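Local coordinates for protein flavin prenyltransferase UbiX (Methanocaldococcus jannaschii, PDB 6M8V) that probably makes the prenylated FMN cofactor of UbiD decarboxylases by joining a dimethylallyl group to N5 and C6 of the flavin, at residues A[2-7]-A[30-35]; A[79-84]-A[115-120]. All coordinates share one frame; numbering follows the deposited sequence.

Contact 1: A[2-7]-A[30-35]; sequences KIIVCI and NLIISN. With FMN (flavin mononucleotide), chain B.
Residues 2-7 and 30-33 run as neighbouring parallel strands, their axes 4.7 Å apart, with Ile-4 beside Asn-30 and Ile-7 beside Ile-33. Five backbone bonds join them in the usual parallel pattern, from Asn-30 N to Ile-3 O up to Ser-34 N to Ile-7 O. On one face Ile-4 CD1 lies 3.7 Å from Asn-30 CB. Ile-32 CD1 reaches back between the branch CG2 of Ile-4 and SG of Cys-6, at 4.0 Å from that CG2. The extended chain of Lys-2 passes the Asn-30 amide, its CE 3.6 Å from Asn-30 ND2. OD1 of this buried amide has no polar partner in the model. The two strands belong to a beta-alpha-beta unit of the Rossmann-like flavoprotein fold, in which helix 13-22 links strand 2-7 to strand 28-33. On the other face Leu-31 CD1 is wedged against Val-5 and Ile-7, 3.8 Å from Ile-7 CD1. CG1 of Ile-7 stands anti to the carbonyl carbon (chi1 -42°). This carries Ile-7 CD1 to within 3.9 Å of Ile-33 CG1, and these two isoleucines lie side by side. Helix 100-110 packs on Cys-6 and Ile-32. Past the strand, Ser-34 OG accepts from Ala-37 N as N-cap of the next helix. Ser-34 OG also donates to phosphate oxygen O1P of FMN at 2.7 Å.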
ATOM      1  N   LYS A   2      21.373 -31.115   8.707  1.00 36.25           N
ATOM      2  CA  LYS A   2      21.130 -30.641  10.064  1.00 37.84           C
ATOM      3  C   LYS A   2      19.798 -29.895  10.106  1.00 36.33           C
ATOM      4  O   LYS A   2      19.652 -28.838   9.483  1.00 33.33           O
ATOM      5  CB  LYS A   2      22.274 -29.743  10.537  1.00 37.45           C
ATOM      6  CG  LYS A   2      22.315 -29.507  12.042  1.00 38.51           C
ATOM      7  CD  LYS A   2      23.420 -28.528  12.412  1.00 44.97           C
ATOM      8  CE  LYS A   2      23.518 -28.330  13.919  1.00 54.32           C
ATOM      9  NZ  LYS A   2      24.604 -27.368  14.274  1.00 60.28           N
ATOM     10  N   ILE A   3      18.837 -30.444  10.845  1.00 31.84           N
ATOM     11  CA  ILE A   3      17.477 -29.927  10.899  1.00 30.71           C
ATOM     12  C   ILE A   3      17.162 -29.534  12.335  1.00 30.19           C
ATOM     13  O   ILE A   3      17.352 -30.335  13.257  1.00 30.76           O
ATOM     14  CB  ILE A   3      16.462 -30.961  10.379  1.00 33.54           C
ATOM     15  CG1 ILE A   3      16.798 -31.345   8.938  1.00 35.49           C
ATOM     16  CG2 ILE A   3      15.036 -30.416  10.477  1.00 29.78           C
ATOM     17  CD1 ILE A   3      16.033 -32.554   8.431  1.00 37.35           C
ATOM     18  N   ILE A   4      16.682 -28.308  12.520  1.00 29.22           N
ATOM     19  CA  ILE A   4      16.232 -27.835  13.824  1.00 28.70           C
ATOM     20  C   ILE A   4      14.728 -28.064  13.914  1.00 28.11           C
ATOM     21  O   ILE A   4      13.957 -27.504  13.127  1.00 29.98           O
ATOM     22  CB  ILE A   4      16.577 -26.350  14.035  1.00 28.13           C
ATOM     23  CG1 ILE A   4      17.946 -26.014  13.439  1.00 28.72           C
ATOM     24  CG2 ILE A   4      16.526 -25.986  15.514  1.00 28.00           C
ATOM     25  CD1 ILE A   4      19.109 -26.611  14.195  1.00 30.55           C
ATOM     26  N   VAL A   5      14.306 -28.894  14.862  1.00 28.38           N
ATOM     27  CA  VAL A   5      12.892 -29.151  15.105  1.00 31.24           C
ATOM     28  C   VAL A   5      12.477 -28.354  16.334  1.00 34.13           C
ATOM     29  O   VAL A   5      13.062 -28.512  17.412  1.00 27.89           O
ATOM     30  CB  VAL A   5      12.610 -30.651  15.289  1.00 33.36           C
ATOM     31  CG1 VAL A   5      11.168 -30.863  15.720  1.00 28.34           C
ATOM     32  CG2 VAL A   5      12.899 -31.403  14.001  1.00 29.26           C
ATOM     33  N   CYS A   6      11.475 -27.489  16.170  1.00 29.35           N
ATOM     34  CA  CYS A   6      11.001 -26.611  17.233  1.00 26.06           C
ATOM     35  C   CYS A   6       9.541 -26.930  17.514  1.00 25.79           C
ATOM     36  O   CYS A   6       8.694 -26.799  16.624  1.00 25.50           O
ATOM     37  CB  CYS A   6      11.158 -25.137  16.841  1.00 25.37           C
ATOM     38  SG  CYS A   6      12.804 -24.651  16.232  1.00 25.71           S
ATOM     39  N   ILE A   7       9.246 -27.328  18.749  1.00 26.14           N
ATOM     40  CA  ILE A   7       7.891 -27.661  19.179  1.00 33.42           C
ATOM     41  C   ILE A   7       7.369 -26.516  20.033  1.00 25.54           C
ATOM     42  O   ILE A   7       7.954 -26.195  21.073  1.00 27.09           O
ATOM     43  CB  ILE A   7       7.848 -28.982  19.964  1.00 26.95           C
ATOM     44  CG1 ILE A   7       8.736 -30.039  19.299  1.00 27.65           C
ATOM     45  CG2 ILE A   7       6.409 -29.471  20.095  1.00 26.95           C
ATOM     46  CD1 ILE A   7       8.695 -31.406  19.984  1.00 28.67           C
ATOM     47  N   ASN A  30      18.481 -31.272  15.798  1.00 34.22           N
ATOM     48  CA  ASN A  30      18.513 -30.473  17.015  1.00 36.49           C
ATOM     49  C   ASN A  30      17.085 -30.117  17.406  1.00 36.19           C
ATOM     50  O   ASN A  30      16.273 -29.741  16.556  1.00 37.69           O
ATOM     51  CB  ASN A  30      19.347 -29.206  16.826  1.00 37.65           C
ATOM     52  CG  ASN A  30      20.827 -29.500  16.654  1.00 41.08           C
ATOM     53  OD1 ASN A  30      21.206 -30.565  16.173  1.00 54.98           O
ATOM     54  ND2 ASN A  30      21.671 -28.553  17.046  1.00 36.18           N
ATOM     55  N   LEU A  31      16.779 -30.254  18.693  1.00 32.12           N
ATOM     56  CA  LEU A  31      15.417 -30.139  19.190  1.00 31.03           C
ATOM     57  C   LEU A  31      15.320 -29.027  20.219  1.00 30.64           C
ATOM     58  O   LEU A  31      16.179 -28.903  21.099  1.00 30.79           O
ATOM     59  CB  LEU A  31      14.954 -31.459  19.809  1.00 32.71           C
ATOM     60  CG  LEU A  31      13.550 -31.567  20.407  1.00 34.29           C
ATOM     61  CD1 LEU A  31      12.472 -31.359  19.351  1.00 30.11           C
ATOM     62  CD2 LEU A  31      13.390 -32.922  21.069  1.00 31.68           C
ATOM     63  N   ILE A  32      14.275 -28.212  20.095  1.00 28.84           N
ATOM     64  CA  ILE A  32      13.912 -27.216  21.095  1.00 28.43           C
ATOM     65  C   ILE A  32      12.426 -27.372  21.383  1.00 30.10           C
ATOM     66  O   ILE A  32      11.622 -27.501  20.454  1.00 31.08           O
ATOM     67  CB  ILE A  32      14.219 -25.779  20.626  1.00 27.72           C
ATOM     68  CG1 ILE A  32      15.595 -25.700  19.961  1.00 28.16           C
ATOM     69  CG2 ILE A  32      14.124 -24.809  21.797  1.00 27.60           C
ATOM     70  CD1 ILE A  32      15.808 -24.438  19.138  1.00 27.49           C
ATOM     71  N   ILE A  33      12.065 -27.365  22.664  1.00 33.33           N
ATOM     72  CA  ILE A  33      10.680 -27.523  23.100  1.00 33.04           C
ATOM     73  C   ILE A  33      10.352 -26.367  24.036  1.00 30.17           C
ATOM     74  O   ILE A  33      11.023 -26.186  25.060  1.00 32.60           O
ATOM     75  CB  ILE A  33      10.443 -28.877  23.796  1.00 28.97           C
ATOM     76  CG1 ILE A  33      10.907 -30.031  22.903  1.00 29.45           C
ATOM     77  CG2 ILE A  33       8.973 -29.049  24.151  1.00 28.76           C
ATOM     78  CD1 ILE A  33      10.861 -31.398  23.575  1.00 33.09           C
ATOM     79  N   SER A  34       9.337 -25.581  23.683  1.00 26.86           N
ATOM     80  CA  SER A  34       8.946 -24.470  24.538  1.00 26.62           C
ATOM     81  C   SER A  34       8.248 -24.986  25.794  1.00 27.26           C
ATOM     82  O   SER A  34       7.736 -26.110  25.836  1.00 38.84           O
ATOM     83  CB  SER A  34       8.020 -23.506  23.797  1.00 25.65           C
ATOM     84  OG  SER A  34       6.746 -24.091  23.587  1.00 25.51           O
ATOM     85  N   ASN A  35       8.219 -24.135  26.823  1.00 39.59           N
ATOM     86  CA  ASN A  35       7.586 -24.519  28.083  1.00 44.72           C
ATOM     87  C   ASN A  35       6.124 -24.890  27.878  1.00 38.57           C
ATOM     88  O   ASN A  35       5.637 -25.863  28.464  1.00 38.45           O
ATOM     89  CB  ASN A  35       7.713 -23.388  29.104  1.00 45.16           C
ATOM     90  CG  ASN A  35       9.074 -23.352  29.764  1.00 59.17           C
ATOM     91  OD1 ASN A  35       9.767 -24.368  29.845  1.00 66.27           O
ATOM     92  ND2 ASN A  35       9.468 -22.175  30.241  1.00 61.01           N
TER
HETATM   93  N1  FMN B 201      -2.430 -21.787  20.508  0.75 37.51           N
HETATM   94  C2  FMN B 201      -2.558 -21.874  19.137  0.75 37.44           C
HETATM   95  O2  FMN B 201      -2.224 -20.903  18.478  0.75 43.64           O
HETATM   96  N3  FMN B 201      -3.050 -23.016  18.515  0.75 20.56           N
HETATM   97  C4  FMN B 201      -3.408 -24.099  19.307  0.75 35.32           C
HETATM   98  O4  FMN B 201      -3.844 -25.150  18.827  0.75 27.76           O
HETATM   99  C4A FMN B 201      -3.279 -24.012  20.686  0.75 42.54           C
HETATM  100  N5  FMN B 201      -3.647 -25.095  21.442  0.75 48.94           N
HETATM  101  C5A FMN B 201      -3.526 -25.034  22.807  0.75 50.90           C
HETATM  102  C6  FMN B 201      -3.900 -26.140  23.545  0.75 54.77           C
HETATM  103  C7  FMN B 201      -3.791 -26.104  24.921  0.75 58.71           C
HETATM  104  C7M FMN B 201      -4.195 -27.307  25.708  0.75 58.87           C
HETATM  105  C8  FMN B 201      -3.308 -24.970  25.559  0.75 62.56           C
HETATM  106  C8M FMN B 201      -3.195 -24.961  27.052  0.75 66.12           C
HETATM  107  C9  FMN B 201      -2.930 -23.855  24.817  0.75 58.60           C
HETATM  108  C9A FMN B 201      -3.039 -23.887  23.431  0.75 50.58           C
HETATM  109  N10 FMN B 201      -2.664 -22.793  22.673  0.75 43.23           N
HETATM  110  C10 FMN B 201      -2.791 -22.858  21.295  0.75 40.97           C
HETATM  111  C1' FMN B 201      -2.149 -21.541  23.337  0.75 33.74           C
HETATM  112  C2' FMN B 201      -0.636 -21.396  23.224  0.75 36.13           C
HETATM  113  O2' FMN B 201      -0.003 -22.469  23.886  0.75 34.73           O
HETATM  114  C3' FMN B 201      -0.148 -20.093  23.837  0.75 38.77           C
HETATM  115  O3' FMN B 201      -0.419 -19.017  22.962  0.75 41.46           O
HETATM  116  C4' FMN B 201       1.341 -20.166  24.179  0.75 28.27           C
HETATM  117  O4' FMN B 201       1.758 -18.929  24.707  0.75 29.56           O
HETATM  118  C5' FMN B 201       2.227 -20.535  22.994  0.75 22.29           C
HETATM  119  O5' FMN B 201       3.580 -20.347  23.366  0.75 34.50           O
HETATM  120  P   FMN B 201       4.793 -21.071  22.583  0.75 29.62           P
HETATM  121  O1P FMN B 201       4.679 -22.556  22.775  0.75 30.79           O
HETATM  122  O2P FMN B 201       4.663 -20.762  21.110  0.75 42.24           O
HETATM  123  O3P FMN B 201       6.113 -20.563  23.104  0.75 31.54           O

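Contact 2: A[79-84]-A[115-120]. With FMN (flavin mononucleotide), chain B; PO4 (phosphate ion), chain C.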
ATOM      1  N   VAL A  79      14.930 -25.461   9.406  1.00 22.27           N
ATOM      2  CA  VAL A  79      14.176 -25.338  10.644  1.00 19.50           C
ATOM      3  C   VAL A  79      12.755 -25.799  10.374  1.00 18.05           C
ATOM      4  O   VAL A  79      12.168 -25.449   9.345  1.00 22.16           O
ATOM      5  CB  VAL A  79      14.173 -23.889  11.173  1.00 19.74           C
ATOM      6  CG1 VAL A  79      13.447 -23.808  12.507  1.00 17.33           C
ATOM      7  CG2 VAL A  79      15.585 -23.383  11.301  1.00 19.24           C
ATOM      8  N   VAL A  80      12.203 -26.590  11.288  1.00 21.81           N
ATOM      9  CA  VAL A  80      10.806 -26.996  11.224  1.00 17.29           C
ATOM     10  C   VAL A  80      10.155 -26.631  12.547  1.00 21.33           C
ATOM     11  O   VAL A  80      10.553 -27.143  13.599  1.00 19.53           O
ATOM     12  CB  VAL A  80      10.633 -28.496  10.937  1.00 24.60           C
ATOM     13  CG1 VAL A  80       9.161 -28.804  10.657  1.00 17.47           C
ATOM     14  CG2 VAL A  80      11.501 -28.917   9.761  1.00 22.96           C
ATOM     15  N   VAL A  81       9.166 -25.749  12.496  1.00 22.91           N
ATOM     16  CA  VAL A  81       8.379 -25.380  13.662  1.00 16.68           C
ATOM     17  C   VAL A  81       7.081 -26.173  13.567  1.00 20.03           C
ATOM     18  O   VAL A  81       6.202 -25.856  12.760  1.00 16.17           O
ATOM     19  CB  VAL A  81       8.136 -23.871  13.729  1.00 19.82           C
ATOM     20  CG1 VAL A  81       7.546 -23.492  15.078  1.00 18.45           C
ATOM     21  CG2 VAL A  81       9.437 -23.123  13.480  1.00 16.07           C
ATOM     22  N   VAL A  82       6.970 -27.218  14.385  1.00 22.04           N
ATOM     23  CA  VAL A  82       5.834 -28.134  14.329  1.00 18.44           C
ATOM     24  C   VAL A  82       5.449 -28.575  15.737  1.00 24.58           C
ATOM     25  O   VAL A  82       6.293 -29.101  16.477  1.00 22.07           O
ATOM     26  CB  VAL A  82       6.141 -29.353  13.444  1.00 20.15           C
ATOM     27  CG1 VAL A  82       7.476 -29.986  13.834  1.00 21.79           C
ATOM     28  CG2 VAL A  82       5.022 -30.368  13.554  1.00 23.01           C
ATOM     29  N   PRO A  83       4.209 -28.325  16.177  1.00 29.29           N
ATOM     30  CA  PRO A  83       3.302 -27.399  15.499  1.00 25.68           C
ATOM     31  C   PRO A  83       3.703 -25.961  15.823  1.00 26.78           C
ATOM     32  O   PRO A  83       4.497 -25.759  16.741  1.00 16.72           O
ATOM     33  CB  PRO A  83       1.942 -27.750  16.096  1.00 24.17           C
ATOM     34  CG  PRO A  83       2.274 -28.206  17.481  1.00 23.51           C
ATOM     35  CD  PRO A  83       3.579 -28.948  17.355  1.00 28.86           C
ATOM     36  N   CYS A  84       3.177 -24.983  15.094  1.00 19.43           N
ATOM     37  CA  CYS A  84       3.502 -23.581  15.324  1.00 15.43           C
ATOM     38  C   CYS A  84       2.304 -22.906  15.973  1.00 15.48           C
ATOM     39  O   CYS A  84       1.232 -22.826  15.365  1.00 16.48           O
ATOM     40  CB  CYS A  84       3.872 -22.874  14.018  1.00 14.97           C
ATOM     41  SG  CYS A  84       4.484 -21.179  14.237  1.00 14.97           S
ATOM     42  N   LEU A 115      13.118 -22.588   6.037  1.00 22.77           N
ATOM     43  CA  LEU A 115      12.284 -22.435   7.222  1.00 17.87           C
ATOM     44  C   LEU A 115      10.890 -22.960   6.911  1.00 14.97           C
ATOM     45  O   LEU A 115      10.214 -22.447   6.008  1.00 14.49           O
ATOM     46  CB  LEU A 115      12.227 -20.968   7.666  1.00 18.63           C
ATOM     47  CG  LEU A 115      11.258 -20.577   8.792  1.00 17.91           C
ATOM     48  CD1 LEU A 115      11.556 -21.358  10.065  1.00 15.19           C
ATOM     49  CD2 LEU A 115      11.314 -19.065   9.057  1.00 14.21           C
ATOM     50  N   ILE A 116      10.464 -23.972   7.660  1.00 15.36           N
ATOM     51  CA  ILE A 116       9.137 -24.566   7.549  1.00 15.26           C
ATOM     52  C   ILE A 116       8.384 -24.290   8.839  1.00 15.25           C
ATOM     53  O   ILE A 116       8.886 -24.587   9.927  1.00 15.68           O
ATOM     54  CB  ILE A 116       9.214 -26.082   7.301  1.00 23.24           C
ATOM     55  CG1 ILE A 116      10.032 -26.394   6.044  1.00 24.49           C
ATOM     56  CG2 ILE A 116       7.808 -26.682   7.242  1.00 15.67           C
ATOM     57  CD1 ILE A 116      10.311 -27.882   5.853  1.00 22.33           C
ATOM     58  N   ILE A 117       7.178 -23.742   8.722  1.00 16.13           N
ATOM     59  CA  ILE A 117       6.320 -23.502   9.877  1.00 20.68           C
ATOM     60  C   ILE A 117       4.982 -24.174   9.625  1.00 14.70           C
ATOM     61  O   ILE A 117       4.476 -24.167   8.499  1.00 14.40           O
ATOM     62  CB  ILE A 117       6.134 -21.997  10.166  1.00 20.35           C
ATOM     63  CG1 ILE A 117       5.490 -21.293   8.976  1.00 26.60           C
ATOM     64  CG2 ILE A 117       7.472 -21.348  10.482  1.00 28.58           C
ATOM     65  CD1 ILE A 117       4.964 -19.905   9.301  1.00 30.18           C
ATOM     66  N   MET A 118       4.407 -24.754  10.678  1.00 15.17           N
ATOM     67  CA  MET A 118       3.152 -25.503  10.595  1.00 16.45           C
ATOM     68  C   MET A 118       2.151 -24.927  11.586  1.00 20.00           C
ATOM     69  O   MET A 118       1.902 -25.511  12.650  1.00 15.82           O
ATOM     70  CB  MET A 118       3.401 -26.989  10.858  1.00 17.38           C
ATOM     71  CG  MET A 118       4.620 -27.504  10.114  1.00 23.52           C
ATOM     72  SD  MET A 118       4.720 -29.293  10.019  1.00 24.03           S
ATOM     73  CE  MET A 118       3.254 -29.692   9.069  1.00 21.26           C
ATOM     74  N   PRO A 119       1.548 -23.781  11.269  1.00 16.32           N
ATOM     75  CA  PRO A 119       0.613 -23.152  12.214  0.52 19.08           C
ATOM     76  C   PRO A 119      -0.657 -23.979  12.371  1.00 22.14           C
ATOM     77  O   PRO A 119      -1.294 -24.361  11.387  1.00 25.41           O
ATOM     78  CB  PRO A 119       0.327 -21.788  11.574  0.52 13.55           C
ATOM     79  CG  PRO A 119       0.584 -22.003  10.123  0.52 14.99           C
ATOM     80  CD  PRO A 119       1.698 -22.999  10.029  0.52 15.32           C
ATOM     81  N   ARG A 120      -1.023 -24.251  13.623  1.00 22.25           N
ATOM     82  CA  ARG A 120      -2.172 -25.089  13.965  1.00 22.02           C
ATOM     83  C   ARG A 120      -3.205 -24.222  14.673  1.00 16.90           C
ATOM     84  O   ARG A 120      -3.026 -23.860  15.842  1.00 17.97           O
ATOM     85  CB  ARG A 120      -1.750 -26.265  14.848  1.00 22.68           C
ATOM     86  CG  ARG A 120      -2.423 -27.619  14.540  1.00 22.59           C
ATOM     87  CD  ARG A 120      -3.951 -27.612  14.731  1.00 23.67           C
ATOM     88  NE  ARG A 120      -4.376 -26.879  15.918  1.00 23.30           N
ATOM     89  CZ  ARG A 120      -5.638 -26.588  16.213  1.00 19.88           C
ATOM     90  NH1 ARG A 120      -6.621 -26.970  15.409  1.00 21.43           N
ATOM     91  NH2 ARG A 120      -5.916 -25.894  17.311  1.00 22.69           N
TER
HETATM   92  N1  FMN B 201      -2.430 -21.787  20.508  0.75 37.51           N
HETATM   93  C2  FMN B 201      -2.558 -21.874  19.137  0.75 37.44           C
HETATM   94  O2  FMN B 201      -2.224 -20.903  18.478  0.75 43.64           O
HETATM   95  N3  FMN B 201      -3.050 -23.016  18.515  0.75 20.56           N
HETATM   96  C4  FMN B 201      -3.408 -24.099  19.307  0.75 35.32           C
HETATM   97  O4  FMN B 201      -3.844 -25.150  18.827  0.75 27.76           O
HETATM   98  C4A FMN B 201      -3.279 -24.012  20.686  0.75 42.54           C
HETATM   99  N5  FMN B 201      -3.647 -25.095  21.442  0.75 48.94           N
HETATM  100  C5A FMN B 201      -3.526 -25.034  22.807  0.75 50.90           C
HETATM  101  C6  FMN B 201      -3.900 -26.140  23.545  0.75 54.77           C
HETATM  102  C7  FMN B 201      -3.791 -26.104  24.921  0.75 58.71           C
HETATM  103  C7M FMN B 201      -4.195 -27.307  25.708  0.75 58.87           C
HETATM  104  C8  FMN B 201      -3.308 -24.970  25.559  0.75 62.56           C
HETATM  105  C8M FMN B 201      -3.195 -24.961  27.052  0.75 66.12           C
HETATM  106  C9  FMN B 201      -2.930 -23.855  24.817  0.75 58.60           C
HETATM  107  C9A FMN B 201      -3.039 -23.887  23.431  0.75 50.58           C
HETATM  108  N10 FMN B 201      -2.664 -22.793  22.673  0.75 43.23           N
HETATM  109  C10 FMN B 201      -2.791 -22.858  21.295  0.75 40.97           C
HETATM  110  C1' FMN B 201      -2.149 -21.541  23.337  0.75 33.74           C
HETATM  111  C2' FMN B 201      -0.636 -21.396  23.224  0.75 36.13           C
HETATM  112  O2' FMN B 201      -0.003 -22.469  23.886  0.75 34.73           O
HETATM  113  C3' FMN B 201      -0.148 -20.093  23.837  0.75 38.77           C
HETATM  114  O3' FMN B 201      -0.419 -19.017  22.962  0.75 41.46           O
HETATM  115  C4' FMN B 201       1.341 -20.166  24.179  0.75 28.27           C
HETATM  116  O4' FMN B 201       1.758 -18.929  24.707  0.75 29.56           O
HETATM  117  C5' FMN B 201       2.227 -20.535  22.994  0.75 22.29           C
HETATM  118  O5' FMN B 201       3.580 -20.347  23.366  0.75 34.50           O
HETATM  119  P   FMN B 201       4.793 -21.071  22.583  0.75 29.62           P
HETATM  120  O1P FMN B 201       4.679 -22.556  22.775  0.75 30.79           O
HETATM  121  O2P FMN B 201       4.663 -20.762  21.110  0.75 42.24           O
HETATM  122  O3P FMN B 201       6.113 -20.563  23.104  0.75 31.54           O
HETATM  123  P   PO4 C 202      -8.765 -24.060  19.561  1.00 62.20           P
HETATM  124  O1  PO4 C 202      -8.427 -24.359  21.005  1.00 56.63           O
HETATM  125  O2  PO4 C 202      -9.541 -25.207  18.954  1.00 62.68           O
HETATM  126  O3  PO4 C 202      -9.608 -22.807  19.484  1.00 68.28           O
HETATM  127  O4  PO4 C 202      -7.475 -23.860  18.799  1.00 67.38           O
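Val-79 and Val-81 pack side by side with Leu-115 and Ile-117 on one face of a parallel strand pair. Here the packing is close: Leu-115 CD1 sits 3.8 Å from Val-79 CB, and helix 100-110 packs on Val-79, Val-81 and Leu-115. On the other face Val-80 and Ile-116 meet more loosely, with Val-80 CG2 4.2 Å from Ile-116 CD1. Met-118 bends at chi3 (63°) and lays SD alongside Val-82, 3.7 Å from Val-82 CG2. Helix 156-171 backs Met-118, and Met-122 of a neighbouring subunit also packs on it. The peptide before Pro-83 is cis, and the register slips by one residue in a beta bulge. Cys-84 N then bonds Met-118 O from above the carbonyl plane, 55° out of it. Side-chain contact thins toward Arg-120, with Pro-83 CB 4.2 Å from Arg-120 CB, while the backbone bond from Arg-120 N to Cys-84 O continues the pairing. The arginine turns to ligands. Bent at chi2 and chi3, it brings the edge of its guanidinium to the flavin, in plane with O4. Arg-120 NH2 gives FMN O4 a nearly straight bond of 2.7 Å, while NE adds a weak one. NH2 also makes a weak bond to a phosphate ion. FMN N3 donates to Arg-120 O at 2.8 Å. With an alanine here, flavin O4 would probably lose its guanidinium donors and the phosphate one of its partners, though the backbone bond to N3 could remain. This is the strand-end flavin site of a Rossmann-like flavoprotein fold, completed here by neighbouring subunits.

Overall arrangement
Both contacts are buried pairings in one parallel sheet. Strands 2-7 and 78-84 are neighbours, so the two contacts form a continuous run of four strands. Their seam has probable hydrogen bonds from Val-80 N to Ile-4 O and from Cys-6 N to Val-80 O. Helix 100-110 packs on both contacts. Contact 1 keeps an even register, whereas contact 2 breaks its register near the ligand. Both reach the same FMN from their C-terminal ends. Contact 1 meets its phosphate with a hydroxyl; contact 2 meets its ring with a guanidinium and a carbonyl. Contact 2 also touches another subunit, which contact 1 does not.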